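Side-chain contact in succinylglutamate desuccinylase/aspartoacylase (PDB 3NA6), which probably hydrolyses the amide bond of an N-acylated amino acid, releasing the carboxylic acid and the free amino acid: residues A127-Q131 with R132-P136. Sequence-based numbering, arbitrary orientation.
Sequences ADYFQ and RTLLP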
ATOM      1  N   ALA A 127     -24.984  -6.249  10.752  1.00 21.27           N
ATOM      2  CA  ALA A 127     -26.326  -5.748  10.490  1.00 21.12           C
ATOM      3  C   ALA A 127     -27.386  -6.827  10.705  1.00 21.67           C
ATOM      4  O   ALA A 127     -28.410  -6.597  11.357  1.00 20.05           O
ATOM      5  CB  ALA A 127     -26.431  -5.201   9.062  1.00 17.93           C
ATOM      6  N   ASP A 128     -27.130  -8.012  10.189  1.00 20.81           N
ATOM      7  CA  ASP A 128     -28.080  -9.106  10.328  1.00 23.75           C
ATOM      8  C   ASP A 128     -28.331  -9.496  11.794  1.00 23.08           C
ATOM      9  O   ASP A 128     -29.445  -9.849  12.171  1.00 22.58           O
ATOM     10  CB  ASP A 128     -27.613 -10.336   9.540  1.00 25.08           C
ATOM     11  CG  ASP A 128     -28.543 -11.504   9.712  1.00 25.28           C
ATOM     12  OD1 ASP A 128     -29.597 -11.535   9.024  1.00 25.41           O
ATOM     13  OD2 ASP A 128     -28.237 -12.349  10.568  1.00 24.24           O
ATOM     14  N   TYR A 129     -27.289  -9.457  12.606  1.00 23.67           N
ATOM     15  CA  TYR A 129     -27.420  -9.794  14.014  1.00 21.70           C
ATOM     16  C   TYR A 129     -28.263  -8.741  14.730  1.00 19.73           C
ATOM     17  O   TYR A 129     -29.072  -9.060  15.598  1.00 20.05           O
ATOM     18  CB  TYR A 129     -26.037  -9.938  14.678  1.00 21.51           C
ATOM     19  CG  TYR A 129     -26.106 -10.416  16.101  1.00 22.11           C
ATOM     20  CD1 TYR A 129     -26.400 -11.743  16.401  1.00 21.92           C
ATOM     21  CD2 TYR A 129     -25.884  -9.554  17.143  1.00 22.10           C
ATOM     22  CE1 TYR A 129     -26.474 -12.161  17.708  1.00 25.67           C
ATOM     23  CE2 TYR A 129     -25.939  -9.977  18.432  1.00 22.41           C
ATOM     24  CZ  TYR A 129     -26.246 -11.257  18.711  1.00 23.64           C
ATOM     25  OH  TYR A 129     -26.306 -11.642  20.017  1.00 23.82           O
ATOM     26  N   PHE A 130     -28.040  -7.474  14.398  1.00 17.86           N
ATOM     27  CA  PHE A 130     -28.849  -6.406  14.966  1.00 18.57           C
ATOM     28  C   PHE A 130     -30.281  -6.498  14.478  1.00 19.58           C
ATOM     29  O   PHE A 130     -31.198  -6.388  15.276  1.00 23.21           O
ATOM     30  CB  PHE A 130     -28.213  -5.019  14.727  1.00 18.30           C
ATOM     31  CG  PHE A 130     -27.123  -4.685  15.746  1.00 19.92           C
ATOM     32  CD1 PHE A 130     -25.942  -5.436  15.779  1.00 19.96           C
ATOM     33  CD2 PHE A 130     -27.311  -3.711  16.695  1.00 24.85           C
ATOM     34  CE1 PHE A 130     -24.988  -5.201  16.697  1.00 19.06           C
ATOM     35  CE2 PHE A 130     -26.340  -3.462  17.644  1.00 22.29           C
ATOM     36  CZ  PHE A 130     -25.174  -4.194  17.635  1.00 23.35           C
ATOM     37  N   GLN A 131     -30.475  -6.703  13.177  1.00 21.64           N
ATOM     38  CA  GLN A 131     -31.819  -6.802  12.587  1.00 22.60           C
ATOM     39  C   GLN A 131     -32.669  -7.920  13.198  1.00 24.89           C
ATOM     40  O   GLN A 131     -33.814  -7.691  13.572  1.00 25.00           O
ATOM     41  CB  GLN A 131     -31.703  -7.075  11.091  1.00 21.93           C
ATOM     42  CG  GLN A 131     -33.035  -7.171  10.317  1.00 21.28           C
ATOM     43  CD  GLN A 131     -33.700  -5.821  10.085  1.00 30.23           C
ATOM     44  OE1 GLN A 131     -33.037  -4.836   9.755  1.00 26.39           O
ATOM     45  NE2 GLN A 131     -35.020  -5.772  10.268  1.00 20.31           N
ATOM     46  N   ARG A 132     -32.101  -9.119  13.307  1.00 24.60           N
ATOM     47  CA  ARG A 132     -32.881 -10.311  13.675  1.00 27.47           C
ATOM     48  C   ARG A 132     -32.725 -10.767  15.120  1.00 25.98           C
ATOM     49  O   ARG A 132     -33.575 -11.498  15.613  1.00 27.05           O
ATOM     50  CB  ARG A 132     -32.556 -11.471  12.720  1.00 27.21           C
ATOM     51  CG  ARG A 132     -33.018 -11.172  11.273  1.00 26.12           C
ATOM     52  CD  ARG A 132     -33.088 -12.415  10.392  1.00 26.78           C
ATOM     53  NE  ARG A 132     -31.761 -13.014  10.302  1.00 26.76           N
ATOM     54  CZ  ARG A 132     -31.458 -14.290  10.506  1.00 34.43           C
ATOM     55  NH1 ARG A 132     -32.401 -15.194  10.738  1.00 35.58           N
ATOM     56  NH2 ARG A 132     -30.195 -14.665  10.432  1.00 27.36           N
ATOM     57  N   THR A 133     -31.670 -10.350  15.817  1.00 23.89           N
ATOM     58  CA  THR A 133     -31.463 -10.824  17.174  1.00 22.30           C
ATOM     59  C   THR A 133     -31.605  -9.709  18.188  1.00 22.42           C
ATOM     60  O   THR A 133     -32.420  -9.814  19.088  1.00 23.11           O
ATOM     61  CB  THR A 133     -30.107 -11.563  17.338  1.00 26.51           C
ATOM     62  OG1 THR A 133     -30.048 -12.609  16.374  1.00 20.94           O
ATOM     63  CG2 THR A 133     -29.964 -12.166  18.740  1.00 25.20           C
ATOM     64  N   LEU A 134     -30.845  -8.624  18.057  1.00 20.35           N
ATOM     65  CA  LEU A 134     -30.877  -7.599  19.070  1.00 21.27           C
ATOM     66  C   LEU A 134     -32.108  -6.681  18.992  1.00 22.06           C
ATOM     67  O   LEU A 134     -32.789  -6.473  19.995  1.00 22.86           O
ATOM     68  CB  LEU A 134     -29.587  -6.796  19.062  1.00 23.52           C
ATOM     69  CG  LEU A 134     -28.307  -7.558  19.399  1.00 24.01           C
ATOM     70  CD1 LEU A 134     -27.149  -6.564  19.472  1.00 23.30           C
ATOM     71  CD2 LEU A 134     -28.505  -8.300  20.749  1.00 18.71           C
ATOM     72  N   LEU A 135     -32.382  -6.111  17.829  1.00 24.70           N
ATOM     73  CA  LEU A 135     -33.527  -5.190  17.696  1.00 24.59           C
ATOM     74  C   LEU A 135     -34.843  -5.826  18.149  1.00 23.75           C
ATOM     75  O   LEU A 135     -35.622  -5.167  18.817  1.00 23.17           O
ATOM     76  CB  LEU A 135     -33.686  -4.610  16.275  1.00 25.18           C
ATOM     77  CG  LEU A 135     -32.778  -3.395  15.978  1.00 27.10           C
ATOM     78  CD1 LEU A 135     -32.853  -2.931  14.496  1.00 20.04           C
ATOM     79  CD2 LEU A 135     -33.160  -2.287  16.936  1.00 19.31           C
ATOM     80  N   PRO A 136     -35.082  -7.098  17.808  1.00 24.02           N
ATOM     81  CA  PRO A 136     -36.350  -7.630  18.309  1.00 25.58           C
ATOM     82  C   PRO A 136     -36.472  -7.707  19.830  1.00 26.51           C
ATOM     83  O   PRO A 136     -37.586  -7.809  20.306  1.00 27.65           O
ATOM     84  CB  PRO A 136     -36.443  -9.029  17.685  1.00 24.30           C
ATOM     85  CG  PRO A 136     -35.624  -8.950  16.428  1.00 23.96           C
ATOM     86  CD  PRO A 136     -34.471  -7.991  16.801  1.00 21.61           C
TER
HETATM   87  O   HOH W   1     -29.444 -12.478  13.695  1.00 26.91           O
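Asp128 and Arg132 form an i to i+4 salt bridge near the C-terminal end of helix 122-134, where the winding widens into a pi-type turn. The guanidinium takes the carboxylate side-on, Arg132 NE to Asp128 OD1 at 2.9 Å and Arg132 NH2 to Asp128 OD2 at 3.0 Å. Yet the two planes stand 43° apart; the twist shows at OD1, met on its syn side but from outside the carboxylate plane, whereas OD2 uses its syn lone pair. With CG anti to the carbonyl carbon (chi1 -66°) the arginine chain starts back toward the preceding turn, and a bend at chi3 brings NE up to the acid. Both groups are also tied to the N-terminal segment, Asp128 OD2 by Asn5 and Arg132 NH2 by the carbonyl of Lys3. With an alanine here in place of Arg132, the carboxylate of Asp128 would probably lose its charged mate, keeping Asn5, and the link to the Lys3 carbonyl would go.

The neighbouring aromatics illustrate how a helix flank is packed by its own next turn. Leu134 CD1 sits over the centre of the Phe130 ring, 3.6 Å from the centroid, while its CG presses obliquely on Tyr129 CE2. Thr133 CB lies over one face of the Tyr129 ring, offset toward the rim. Phe130 and Leu134 both continue onto Leu53 of strand 51-55, joining the helix to the central sheet. Widening is recorded in the backbone: Leu135 N bonds to Phe130 O, and Tyr129 O accepts hydrogen bonds from both Thr133 N and Leu134 N. One water donates to Asp128 O and hydrogen-bonds Thr133 OG1 at 2.7 Å.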